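Local coordinates for proto-oncogene tyrosine-protein kinase receptor Ret (Danio rerio, PDB 7AMK) that is a receptor tyrosine kinase whose calcium-binding, cadherin-like extracellular domains assemble with GDNF and its co-receptor GFR alpha 1, probably to trigger signalling inside the cell, at residues 333-339 with 351-357; 236-242 with 257-262; 230-234 with 341-345; 250-256 with 321-327. The protein carries 4 engineered substitutions. All coordinates share one frame; numbering follows the deposited sequence.

Interaction 1: 333-339 with 351-357. With NAG (2-acetamido-2-deoxy-beta-D-glucopyranose), chain F; NAG (2-acetamido-2-deoxy-beta-D-glucopyranose), chain E.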
# COMPACT_ATOMS: atom_id res chain seq x y z
N PHE A 333 -0.52 -23.09 -7.15
CA PHE A 333 0.09 -23.24 -8.46
C PHE A 333 1.45 -22.53 -8.50
O PHE A 333 1.72 -21.59 -7.74
CB PHE A 333 -0.82 -22.69 -9.57
CG PHE A 333 -1.22 -21.27 -9.35
CD1 PHE A 333 -0.42 -20.23 -9.80
CD2 PHE A 333 -2.38 -20.96 -8.66
CE1 PHE A 333 -0.78 -18.91 -9.58
CE2 PHE A 333 -2.75 -19.64 -8.44
CZ PHE A 333 -1.95 -18.62 -8.90
N LEU A 334 2.29 -22.98 -9.42
CA LEU A 334 3.62 -22.42 -9.63
C LEU A 334 3.55 -21.62 -10.93
O LEU A 334 3.53 -22.19 -12.02
CB LEU A 334 4.68 -23.52 -9.65
CG LEU A 334 6.14 -23.06 -9.83
CD1 LEU A 334 6.56 -22.03 -8.78
CD2 LEU A 334 7.13 -24.24 -9.88
N LEU A 335 3.50 -20.30 -10.81
CA LEU A 335 3.22 -19.42 -11.94
C LEU A 335 4.54 -18.92 -12.51
O LEU A 335 5.28 -18.18 -11.85
CB LEU A 335 2.32 -18.26 -11.50
CG LEU A 335 2.04 -17.12 -12.49
CD1 LEU A 335 1.22 -17.61 -13.68
CD2 LEU A 335 1.34 -15.95 -11.81
N GLY A 336 4.85 -19.33 -13.73
CA GLY A 336 6.05 -18.87 -14.40
C GLY A 336 5.81 -17.56 -15.12
O GLY A 336 4.71 -17.29 -15.60
N TYR A 337 6.87 -16.74 -15.18
CA TYR A 337 6.81 -15.46 -15.89
C TYR A 337 8.15 -15.24 -16.59
O TYR A 337 9.16 -14.99 -15.93
CB TYR A 337 6.48 -14.31 -14.94
CG TYR A 337 6.11 -13.03 -15.65
CD1 TYR A 337 4.84 -12.87 -16.20
CD2 TYR A 337 7.02 -11.99 -15.79
CE1 TYR A 337 4.50 -11.71 -16.86
CE2 TYR A 337 6.69 -10.83 -16.44
CZ TYR A 337 5.42 -10.70 -16.98
OH TYR A 337 5.05 -9.55 -17.64
N LEU A 338 8.16 -15.34 -17.92
CA LEU A 338 9.37 -15.18 -18.72
C LEU A 338 9.63 -13.71 -19.00
O LEU A 338 8.80 -13.04 -19.63
CB LEU A 338 9.26 -15.95 -20.03
CG LEU A 338 10.50 -15.81 -20.90
CD1 LEU A 338 11.63 -16.63 -20.32
CD2 LEU A 338 10.17 -16.26 -22.30
N VAL A 339 10.77 -13.21 -18.53
CA VAL A 339 11.20 -11.84 -18.77
C VAL A 339 12.26 -11.85 -19.87
O VAL A 339 13.33 -12.46 -19.72
CB VAL A 339 11.76 -11.19 -17.49
CG1 VAL A 339 12.44 -9.89 -17.84
CG2 VAL A 339 10.64 -10.94 -16.47
N VAL A 351 15.16 -14.09 -18.38
CA VAL A 351 15.10 -14.66 -17.04
C VAL A 351 13.68 -15.18 -16.79
O VAL A 351 12.69 -14.51 -17.11
CB VAL A 351 15.47 -13.65 -15.93
CG1 VAL A 351 16.86 -13.10 -16.14
CG2 VAL A 351 14.48 -12.49 -15.89
N LEU A 352 13.60 -16.37 -16.22
CA LEU A 352 12.34 -16.99 -15.86
C LEU A 352 12.05 -16.70 -14.39
O LEU A 352 12.85 -17.04 -13.52
CB LEU A 352 12.40 -18.50 -16.13
CG LEU A 352 11.11 -19.29 -15.94
CD1 LEU A 352 9.99 -18.71 -16.77
CD2 LEU A 352 11.34 -20.76 -16.30
N LEU A 353 10.92 -16.06 -14.11
CA LEU A 353 10.51 -15.77 -12.74
C LEU A 353 9.38 -16.70 -12.33
O LEU A 353 8.58 -17.13 -13.16
CB LEU A 353 10.05 -14.33 -12.58
CG LEU A 353 11.10 -13.26 -12.87
CD1 LEU A 353 10.47 -11.87 -12.75
CD2 LEU A 353 12.26 -13.44 -11.92
N HIS A 354 9.31 -16.99 -11.02
CA HIS A 354 8.37 -17.95 -10.47
C HIS A 354 7.63 -17.34 -9.29
O HIS A 354 8.26 -16.84 -8.35
CB HIS A 354 9.07 -19.24 -10.00
CG HIS A 354 9.87 -19.91 -11.07
ND1 HIS A 354 11.24 -19.84 -11.13
CD2 HIS A 354 9.48 -20.66 -12.13
CE1 HIS A 354 11.67 -20.53 -12.17
NE2 HIS A 354 10.62 -21.03 -12.80
N PHE A 355 6.31 -17.40 -9.34
CA PHE A 355 5.47 -17.04 -8.21
C PHE A 355 4.83 -18.33 -7.71
O PHE A 355 4.08 -18.98 -8.44
CB PHE A 355 4.43 -15.98 -8.59
CG PHE A 355 5.03 -14.61 -8.84
CD1 PHE A 355 5.29 -13.75 -7.79
CD2 PHE A 355 5.34 -14.19 -10.14
CE1 PHE A 355 5.84 -12.49 -8.01
CE2 PHE A 355 5.89 -12.93 -10.37
CZ PHE A 355 6.14 -12.08 -9.29
N ASN A 356 5.18 -18.71 -6.48
CA ASN A 356 4.69 -19.92 -5.82
C ASN A 356 3.48 -19.52 -4.99
O ASN A 356 3.62 -19.04 -3.87
CB ASN A 356 5.79 -20.54 -4.97
CG ASN A 356 5.34 -21.80 -4.28
OD1 ASN A 356 4.41 -22.44 -4.73
ND2 ASN A 356 6.00 -22.15 -3.19
N VAL A 357 2.28 -19.71 -5.54
CA VAL A 357 1.07 -19.10 -4.99
C VAL A 357 0.27 -20.13 -4.21
O VAL A 357 -0.08 -21.20 -4.73
CB VAL A 357 0.20 -18.49 -6.10
CG1 VAL A 357 -1.07 -17.86 -5.50
CG2 VAL A 357 1.01 -17.48 -6.92
C1 NAG F . 5.66 -23.35 -2.45
C2 NAG F . 6.86 -24.30 -2.35
C3 NAG F . 6.55 -25.50 -1.46
C4 NAG F . 5.96 -25.06 -0.12
C5 NAG F . 4.76 -24.15 -0.37
C6 NAG F . 4.15 -23.62 0.91
C7 NAG F . 8.36 -24.28 -4.30
C8 NAG F . 8.63 -24.87 -5.65
N2 NAG F . 7.27 -24.75 -3.67
O3 NAG F . 7.74 -26.23 -1.23
O4 NAG F . 5.54 -26.20 0.62
O5 NAG F . 5.19 -23.01 -1.13
O6 NAG F . 4.89 -22.52 1.42
O7 NAG F . 9.08 -23.42 -3.80
C1 NAG E . 12.77 -13.16 -26.77
C2 NAG E . 12.26 -14.48 -27.35
C3 NAG E . 12.84 -14.70 -28.75
C4 NAG E . 12.64 -13.48 -29.64
C5 NAG E . 13.09 -12.20 -28.93
C6 NAG E . 12.78 -10.93 -29.69
C7 NAG E . 11.75 -16.38 -25.86
C8 NAG E . 10.30 -16.10 -26.11
N2 NAG E . 12.63 -15.59 -26.48
O3 NAG E . 12.25 -15.85 -29.34
O4 NAG E . 13.49 -13.63 -30.77
O5 NAG E . 12.45 -12.09 -27.65
O6 NAG E . 11.80 -11.09 -30.70
O7 NAG E . 12.11 -17.30 -25.12
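Leu353 O is gripped twice from the facing strand, by the backbone N-H of Tyr337 (N to O 2.7 Å) and by a CA-H...O contact from Gly336 CA. Both segments belong to a beta hairpin, strands 331-341 and 350-359, in the beta sandwich of the third cadherin-like domain. The strands run antiparallel, 155° apart, and four hydrogen-bonded pairs, Phe333-Val357 to Val339-Val351, close the hairpin with eight backbone bonds. Leu335 O repeats the double grip, taking Phe355 N at 2.8 Å with an N-H...O angle of 172°, and His354 CA at 3.4 Å.

The face bearing Leu335, Val339, Leu353 and Phe355 packs on strands 255-263 and 312-321 of the opposing sheet, so apolar residues suit it; 279-283 lies alongside as the next strand. There Val339 CB presses on Val351 CG2 at 3.4 Å, tighter than usual carbon contact, while Val339 CG2 meets Leu353 CD1. On the other face Leu334 CD1 leans against His354 CB, and Asn356 carries an N-glycan on ND2, which also bonds Asp243. Back on the Leu335 face, Phe333 has its ring turned between N and the carbonyl carbon (chi1 55°), which lays it beside Val357; Val357 CB sits over one ring face, 3.8 Å from the centroid.

Interaction 2: 236-242 with 257-262. Engineered in segment 236-242: Gln237 (natural residue Asn).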
# COMPACT_ATOMS: atom_id res chain seq x y z
N VAL A 236 18.60 -11.90 -11.80
CA VAL A 236 18.04 -11.78 -10.46
C VAL A 236 19.19 -11.86 -9.47
O VAL A 236 20.25 -12.44 -9.74
CB VAL A 236 16.99 -12.86 -10.16
CG1 VAL A 236 15.75 -12.59 -10.98
CG2 VAL A 236 17.55 -14.22 -10.52
N GLN A 237 18.98 -11.24 -8.32
CA GLN A 237 19.92 -11.29 -7.22
C GLN A 237 19.29 -12.17 -6.16
O GLN A 237 18.25 -11.83 -5.59
CB GLN A 237 20.23 -9.89 -6.71
CG GLN A 237 21.42 -9.84 -5.77
CD GLN A 237 22.15 -8.52 -5.84
OE1 GLN A 237 21.76 -7.63 -6.60
NE2 GLN A 237 23.22 -8.38 -5.05
N GLY A 238 19.89 -13.32 -5.94
CA GLY A 238 19.37 -14.27 -4.96
C GLY A 238 18.36 -15.21 -5.60
O GLY A 238 18.72 -15.98 -6.49
N THR A 239 17.11 -15.15 -5.14
CA THR A 239 16.09 -16.07 -5.60
C THR A 239 15.41 -15.56 -6.87
O THR A 239 15.36 -14.36 -7.13
CB THR A 239 15.04 -16.30 -4.52
OG1 THR A 239 14.01 -17.14 -5.02
CG2 THR A 239 14.41 -14.97 -4.09
N ASP A 240 14.90 -16.50 -7.66
CA ASP A 240 14.02 -16.18 -8.76
C ASP A 240 12.57 -16.52 -8.44
O ASP A 240 11.72 -16.44 -9.33
CB ASP A 240 14.46 -16.89 -10.04
CG ASP A 240 14.41 -18.41 -9.94
OD1 ASP A 240 13.37 -18.96 -9.51
OD2 ASP A 240 15.41 -19.06 -10.31
N THR A 241 12.28 -16.89 -7.20
CA THR A 241 10.97 -17.38 -6.81
C THR A 241 10.46 -16.59 -5.61
O THR A 241 11.21 -16.29 -4.68
CB THR A 241 11.02 -18.88 -6.47
OG1 THR A 241 11.32 -19.61 -7.67
CG2 THR A 241 9.69 -19.35 -5.90
N GLU A 242 9.18 -16.27 -5.63
CA GLU A 242 8.54 -15.54 -4.55
C GLU A 242 7.36 -16.37 -4.07
O GLU A 242 6.52 -16.78 -4.88
CB GLU A 242 8.11 -14.15 -5.02
CG GLU A 242 7.44 -13.30 -3.95
CD GLU A 242 8.42 -12.81 -2.91
OE1 GLU A 242 9.57 -13.32 -2.88
OE2 GLU A 242 8.04 -11.92 -2.12
N GLY A 257 3.36 -9.92 -3.91
CA GLY A 257 4.73 -10.38 -4.04
C GLY A 257 5.49 -9.44 -4.94
O GLY A 257 4.90 -8.75 -5.78
N THR A 258 6.80 -9.41 -4.74
CA THR A 258 7.63 -8.52 -5.54
C THR A 258 8.94 -9.21 -5.86
O THR A 258 9.64 -9.67 -4.95
CB THR A 258 7.89 -7.20 -4.81
OG1 THR A 258 6.62 -6.61 -4.46
CG2 THR A 258 8.67 -6.25 -5.71
N LEU A 259 9.26 -9.29 -7.15
CA LEU A 259 10.55 -9.79 -7.62
C LEU A 259 11.28 -8.68 -8.37
O LEU A 259 10.69 -7.96 -9.18
CB LEU A 259 10.38 -11.03 -8.51
CG LEU A 259 10.05 -12.36 -7.82
CD1 LEU A 259 9.80 -13.46 -8.83
CD2 LEU A 259 11.16 -12.77 -6.86
N PHE A 260 12.58 -8.57 -8.09
CA PHE A 260 13.44 -7.54 -8.65
C PHE A 260 14.35 -8.16 -9.70
O PHE A 260 14.96 -9.21 -9.45
CB PHE A 260 14.28 -6.87 -7.56
CG PHE A 260 13.48 -6.05 -6.60
CD1 PHE A 260 13.11 -4.75 -6.92
CD2 PHE A 260 13.06 -6.58 -5.40
CE1 PHE A 260 12.35 -3.99 -6.04
CE2 PHE A 260 12.30 -5.83 -4.52
CZ PHE A 260 11.95 -4.53 -4.84
N VAL A 261 14.44 -7.51 -10.86
CA VAL A 261 15.33 -7.92 -11.93
C VAL A 261 16.22 -6.73 -12.25
O VAL A 261 15.75 -5.59 -12.29
CB VAL A 261 14.55 -8.40 -13.18
CG1 VAL A 261 15.44 -8.42 -14.41
CG2 VAL A 261 13.90 -9.76 -12.89
N TYR A 262 17.51 -6.99 -12.45
CA TYR A 262 18.49 -5.94 -12.65
C TYR A 262 19.11 -6.04 -14.03
O TYR A 262 19.27 -7.13 -14.58
CB TYR A 262 19.59 -5.99 -11.58
CG TYR A 262 19.04 -5.98 -10.17
CD1 TYR A 262 18.65 -7.17 -9.55
CD2 TYR A 262 18.88 -4.79 -9.48
CE1 TYR A 262 18.12 -7.15 -8.25
CE2 TYR A 262 18.36 -4.77 -8.21
CZ TYR A 262 17.98 -5.94 -7.59
OH TYR A 262 17.47 -5.88 -6.30
O HOH W 1 16.71 -10.14 -7.43
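Val236 and Val261 face each other with CA atoms 4.9 Å apart, after which the 236-242 backbone swings off strand 257-262, and by the far end the CA atoms of Glu242 and Gly257 are 6.4 Å apart. Water 1 spans the first part of this divide: it accepts from Gln237 N at 2.7 Å and donates to Phe260 O, lying in the plane of the Tyr262 ring at its edge.

Gln237, an engineered residue (Asn in the natural sequence), extends past that same ring. Its CB touches Tyr262 CE1, and OE1 hangs above one face, near the rim, with the amide turned 73° from the ring plane. Val236 CG1 meets Val261 CG2 at 3.9 Å, the two side chains crossing at a slant. Leu259 fills the wider gap with a forked end, which lets one residue touch two places: CD1 lies 3.6 Å from Asp240 O while CD2 reaches Glu242 CB.

In Glu242, CG stands opposite the backbone N (chi1 -179°) and the chain then bends, bringing the carboxylate alongside the backbone of Thr258. A CB on Gly257 would come about 3.1 Å from Glu242 CG, so glycine suits that place.

Between the ends, Thr239 OG1 accepts from Thr241 N at 2.8 Å, an ST turn. Asp240 OD1 takes Thr241 OG1 and, from the neighbouring hairpin, His354 ND1. Here the first strand of the domain leaves the sheet of 255-263 and joins 350-359 in the other, as in the split A strand of cadherin sandwiches.

Interaction 3: 230-234 with 341-345. With CA (calcium ion), chain N; CA (calcium ion), chain M; CA (calcium ion), chain L.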
# COMPACT_ATOMS: atom_id res chain seq x y z
N ASP A 230 22.41 -2.04 -25.64
CA ASP A 230 21.86 -3.13 -24.83
C ASP A 230 22.83 -4.30 -24.97
O ASP A 230 22.76 -5.09 -25.90
CB ASP A 230 20.44 -3.47 -25.28
CG ASP A 230 19.79 -4.61 -24.46
OD1 ASP A 230 20.37 -5.11 -23.47
OD2 ASP A 230 18.68 -5.01 -24.84
N ASP A 231 23.78 -4.39 -24.04
CA ASP A 231 24.80 -5.43 -24.11
C ASP A 231 24.95 -6.15 -22.77
O ASP A 231 26.00 -6.76 -22.51
CB ASP A 231 26.15 -4.85 -24.59
CG ASP A 231 26.78 -3.85 -23.58
OD1 ASP A 231 26.16 -3.53 -22.54
OD2 ASP A 231 27.91 -3.39 -23.84
N ASN A 232 23.93 -6.09 -21.92
CA ASN A 232 23.92 -6.80 -20.65
C ASN A 232 22.57 -7.46 -20.48
O ASN A 232 21.53 -6.82 -20.67
CB ASN A 232 24.22 -5.86 -19.48
CG ASN A 232 25.65 -5.35 -19.49
OD1 ASN A 232 26.54 -5.97 -18.92
ND2 ASN A 232 25.87 -4.21 -20.15
N SER A 233 22.58 -8.76 -20.13
CA SER A 233 21.32 -9.43 -19.92
C SER A 233 20.79 -9.19 -18.51
O SER A 233 21.57 -8.96 -17.58
CB SER A 233 21.46 -10.92 -20.15
OG SER A 233 22.52 -11.44 -19.39
N PRO A 234 19.47 -9.23 -18.35
CA PRO A 234 18.88 -9.09 -17.02
C PRO A 234 19.19 -10.29 -16.15
O PRO A 234 19.48 -11.39 -16.64
CB PRO A 234 17.39 -8.99 -17.32
CG PRO A 234 17.23 -9.71 -18.62
CD PRO A 234 18.45 -9.37 -19.40
N ASP A 341 14.70 -9.71 -22.43
CA ASP A 341 15.40 -8.52 -22.93
C ASP A 341 15.46 -8.62 -24.45
O ASP A 341 16.33 -9.29 -25.01
CB ASP A 341 16.80 -8.43 -22.34
CG ASP A 341 17.55 -7.14 -22.74
OD1 ASP A 341 17.11 -6.42 -23.69
OD2 ASP A 341 18.58 -6.86 -22.08
N THR A 342 14.56 -7.91 -25.13
CA THR A 342 14.29 -8.19 -26.54
C THR A 342 15.49 -7.87 -27.43
O THR A 342 15.79 -8.63 -28.36
CB THR A 342 13.07 -7.40 -26.99
OG1 THR A 342 13.28 -6.01 -26.68
CG2 THR A 342 11.81 -7.92 -26.27
N THR A 343 16.14 -6.74 -27.20
CA THR A 343 17.26 -6.30 -28.02
C THR A 343 18.61 -6.80 -27.51
O THR A 343 19.64 -6.33 -27.99
CB THR A 343 17.29 -4.76 -28.11
OG1 THR A 343 17.26 -4.21 -26.80
CG2 THR A 343 16.08 -4.24 -28.87
N PHE A 344 18.64 -7.72 -26.54
CA PHE A 344 19.92 -8.29 -26.15
C PHE A 344 20.33 -9.36 -27.16
O PHE A 344 19.58 -10.33 -27.37
CB PHE A 344 19.86 -8.88 -24.75
CG PHE A 344 21.15 -9.51 -24.32
CD1 PHE A 344 22.21 -8.73 -23.86
CD2 PHE A 344 21.33 -10.88 -24.41
CE1 PHE A 344 23.41 -9.31 -23.48
CE2 PHE A 344 22.52 -11.47 -24.02
CZ PHE A 344 23.57 -10.69 -23.56
N PRO A 345 21.48 -9.24 -27.82
CA PRO A 345 21.79 -10.16 -28.92
C PRO A 345 22.00 -11.57 -28.41
O PRO A 345 22.66 -11.81 -27.39
CB PRO A 345 23.08 -9.57 -29.53
CG PRO A 345 23.71 -8.81 -28.42
CD PRO A 345 22.55 -8.24 -27.62
CA CA N . 20.14 -5.11 -21.16
CA CA M . 25.46 -1.20 -22.28
CA CA L . 29.21 -2.32 -22.32
O HOH W 2 29.39 -4.28 -21.06
O HOH W 3 30.89 -2.84 -23.84
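The Phe344 ring has Ser233 CB over the centre of one face, 4.0 Å from the centroid, while Asn232 N, Asp231 C and Asp230 OD1 line its edge. The other flat groups are the carboxylates of Asp230 and Asp341, which approach from opposite directions with planes only 11° apart; Asp230 OD2 and Asp341 OD1 lie 2.4 Å from each other. Asp230 OD1 (2.3 Å) and Asp341 OD2 (2.5 Å) bind one calcium ion, with Asn232 O as a third ligand; Asp263, Asp265 and Asn277 complete the site.

Residues 228-232, Asp-Glu-Asp-Asp-Asn, match the DxNDN linker motif by which cadherin repeats bind calcium between domains, but for Asp230 in place of its first Asn. Asp231 serves the two other ions: OD1 binds one and OD2 the next, 2.3 Å away, each oxygen on its own metal; Asn143 is a further polar partner of this side chain.

Thr343, in a type I turn from Asp341 to Phe344, donates from OG1 to the anti lone pair of Asp230 OD2. Phe344 CG lies trans to its backbone N (chi1 179°), which carries the ring in beside the linker. With an alanine here, Ser233 CB would probably lose the ring face it packs on, and the 231-233 backbone a packing partner beside the calcium ion. Pro234 CD packs on Asp341 CB at 3.5 Å.

Interaction 4: 250-256 with 321-327. With NAG (2-acetamido-2-deoxy-beta-D-glucopyranose), chain D.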
# COMPACT_ATOMS: atom_id res chain seq x y z
N ARG A 250 -8.01 -10.40 -0.05
CA ARG A 250 -8.34 -10.85 -1.40
C ARG A 250 -8.83 -9.69 -2.27
O ARG A 250 -9.51 -9.93 -3.26
CB ARG A 250 -9.40 -11.96 -1.33
CG ARG A 250 -9.45 -12.66 0.00
CD ARG A 250 -10.50 -13.76 0.01
NE ARG A 250 -9.91 -15.10 -0.00
CZ ARG A 250 -9.98 -15.93 -1.03
NH1 ARG A 250 -10.59 -15.59 -2.14
NH2 ARG A 250 -9.43 -17.14 -0.93
N SER A 251 -8.50 -8.45 -1.91
CA SER A 251 -9.06 -7.30 -2.63
C SER A 251 -8.28 -7.04 -3.90
O SER A 251 -7.06 -7.25 -3.96
CB SER A 251 -9.05 -6.04 -1.74
OG SER A 251 -7.77 -5.73 -1.24
N GLU A 252 -8.99 -6.62 -4.94
CA GLU A 252 -8.32 -6.35 -6.21
C GLU A 252 -7.33 -5.20 -6.04
O GLU A 252 -7.53 -4.30 -5.22
CB GLU A 252 -9.34 -6.03 -7.29
CG GLU A 252 -10.27 -4.90 -6.88
CD GLU A 252 -11.10 -4.38 -8.03
OE1 GLU A 252 -10.51 -4.00 -9.07
OE2 GLU A 252 -12.34 -4.36 -7.91
N GLY A 253 -6.26 -5.24 -6.84
CA GLY A 253 -5.24 -4.20 -6.84
C GLY A 253 -4.16 -4.36 -5.79
O GLY A 253 -3.08 -3.78 -5.95
N THR A 254 -4.40 -5.13 -4.73
CA THR A 254 -3.38 -5.37 -3.73
C THR A 254 -2.23 -6.19 -4.32
O THR A 254 -2.43 -7.06 -5.17
CB THR A 254 -3.98 -6.10 -2.52
OG1 THR A 254 -4.81 -7.18 -2.96
CG2 THR A 254 -4.81 -5.12 -1.68
N VAL A 255 -1.01 -5.90 -3.86
CA VAL A 255 0.20 -6.56 -4.33
C VAL A 255 0.60 -7.64 -3.34
O VAL A 255 0.71 -7.38 -2.13
CB VAL A 255 1.34 -5.54 -4.53
CG1 VAL A 255 2.66 -6.25 -4.89
CG2 VAL A 255 0.94 -4.53 -5.59
N PHE A 256 0.82 -8.85 -3.83
CA PHE A 256 1.10 -9.98 -2.95
C PHE A 256 2.54 -10.46 -3.01
O PHE A 256 2.91 -11.34 -2.22
CB PHE A 256 0.16 -11.15 -3.28
CG PHE A 256 -1.26 -10.91 -2.87
CD1 PHE A 256 -2.13 -10.23 -3.70
CD2 PHE A 256 -1.71 -11.34 -1.64
CE1 PHE A 256 -3.44 -10.00 -3.32
CE2 PHE A 256 -3.02 -11.12 -1.26
CZ PHE A 256 -3.88 -10.44 -2.11
N LEU A 321 -3.80 -8.90 -7.87
CA LEU A 321 -5.14 -9.44 -8.06
C LEU A 321 -5.94 -8.58 -9.03
O LEU A 321 -6.00 -7.35 -8.88
CB LEU A 321 -5.90 -9.53 -6.72
CG LEU A 321 -5.80 -10.84 -5.95
CD1 LEU A 321 -6.59 -10.73 -4.66
CD2 LEU A 321 -6.32 -11.97 -6.80
N SER A 322 -6.59 -9.23 -10.01
CA SER A 322 -7.47 -8.56 -10.96
C SER A 322 -8.82 -8.21 -10.36
O SER A 322 -9.37 -7.14 -10.67
CB SER A 322 -7.70 -9.45 -12.19
OG SER A 322 -6.47 -9.76 -12.83
N GLN A 323 -9.36 -9.08 -9.51
CA GLN A 323 -10.65 -8.89 -8.87
C GLN A 323 -10.67 -9.63 -7.54
O GLN A 323 -9.87 -10.54 -7.30
CB GLN A 323 -11.78 -9.40 -9.77
CG GLN A 323 -11.51 -10.77 -10.35
CD GLN A 323 -12.39 -11.08 -11.54
OE1 GLN A 323 -13.44 -10.47 -11.71
NE2 GLN A 323 -11.95 -12.02 -12.37
N ASN A 324 -11.60 -9.22 -6.68
CA ASN A 324 -11.78 -9.87 -5.38
C ASN A 324 -12.04 -11.36 -5.55
O ASN A 324 -13.06 -11.74 -6.13
CB ASN A 324 -12.93 -9.21 -4.61
CG ASN A 324 -12.79 -7.70 -4.54
OD1 ASN A 324 -11.70 -7.15 -4.71
ND2 ASN A 324 -13.90 -7.03 -4.29
N LEU A 325 -11.13 -12.19 -5.04
CA LEU A 325 -11.26 -13.63 -5.18
C LEU A 325 -12.26 -14.17 -4.17
O LEU A 325 -12.20 -13.85 -2.98
CB LEU A 325 -9.92 -14.33 -4.98
CG LEU A 325 -9.25 -14.76 -6.29
CD1 LEU A 325 -8.79 -16.21 -6.21
CD2 LEU A 325 -10.19 -14.53 -7.47
N SER A 326 -13.18 -15.01 -4.66
CA SER A 326 -14.18 -15.60 -3.79
C SER A 326 -13.50 -16.27 -2.60
O SER A 326 -12.43 -16.87 -2.73
CB SER A 326 -15.02 -16.60 -4.56
OG SER A 326 -15.83 -17.36 -3.68
N VAL A 327 -14.12 -16.15 -1.43
CA VAL A 327 -13.54 -16.78 -0.25
C VAL A 327 -13.57 -18.30 -0.31
O VAL A 327 -12.91 -18.94 0.51
CB VAL A 327 -14.25 -16.27 1.01
CG1 VAL A 327 -14.10 -14.78 1.10
CG2 VAL A 327 -15.72 -16.68 0.99
C1 NAG D . -13.95 -5.59 -4.17
C2 NAG D . -15.31 -5.08 -4.64
C3 NAG D . -15.42 -3.57 -4.41
C4 NAG D . -15.11 -3.22 -2.96
C5 NAG D . -13.76 -3.80 -2.55
C6 NAG D . -13.45 -3.62 -1.08
C7 NAG D . -15.13 -4.67 -7.07
C8 NAG D . -15.48 -5.19 -8.43
N2 NAG D . -15.55 -5.41 -6.04
O3 NAG D . -16.74 -3.15 -4.75
O4 NAG D . -15.07 -1.81 -2.79
O5 NAG D . -13.73 -5.22 -2.80
O6 NAG D . -14.08 -4.62 -0.29
O7 NAG D . -14.50 -3.63 -6.92
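Gly253 N and Leu321 O make the straightest backbone bond here, 2.9 Å with an N-H...O angle of 172°, and it ties a type II beta turn, Ser251 to Thr254, to the loop following strand 312-321 in the third cadherin-like domain. Positive phi at Gly253 suits the turn. A longer bond, Leu325 N to Arg250 O, holds the other end, where Asn324 CA also directs a C-H at Arg250 O.

Among side-chain polar contacts, Asn324 works at both ends of its amide: OD1 accepts Glu252 N at 2.8 Å, nearly along the C=O axis, while ND2 carries an N-linked sugar. Arg250 NH1 reaches Leu325 O by a weak bond, but its position in the model is unsure; arginine suits this buried place because its N-H groups can meet backbone carbonyls, as NH2 does Leu360 O, while its flat face packs on Val327 CA.

Packing comes from Glu252 and Leu321. Glu252 CB lies 3.5 Å from Gln323 CA, and a chi1 of 53° turns CG to 3.4 Å from Asn324 OD1 and the carboxylate toward the sugar's acetamide. A glycine in its place would probably leave Gln323 and the glycan-bearing amide without that cover and give the sugar's acetamide more room to turn. Leu321 points its branch inward, with CD1 3.3 Å from Arg250 O and 3.5 Å from Phe256 CE1.

All four contacts lie in the third cadherin-like domain and trace it from end to end. Interaction 3 closes the longest loop, enclosing interactions 2 and 4, whose segments alternate along the chain and share strand 255-263. Interaction 1 crosses interaction 3 in sequence. Interactions 1 and 2 are closest, centres about 10 Å apart, because strands 350-359 and 241-246 are neighbours in one sheet, where Asn356 N meets Glu242 O at 2.8 Å. Pro234 links the calcium end to both. Interactions 3 and 4 lie about 33 Å apart between centres, one at the calcium-bound junction with the preceding domain, the other toward the fourth domain, so the sandwich spans the distance between the two.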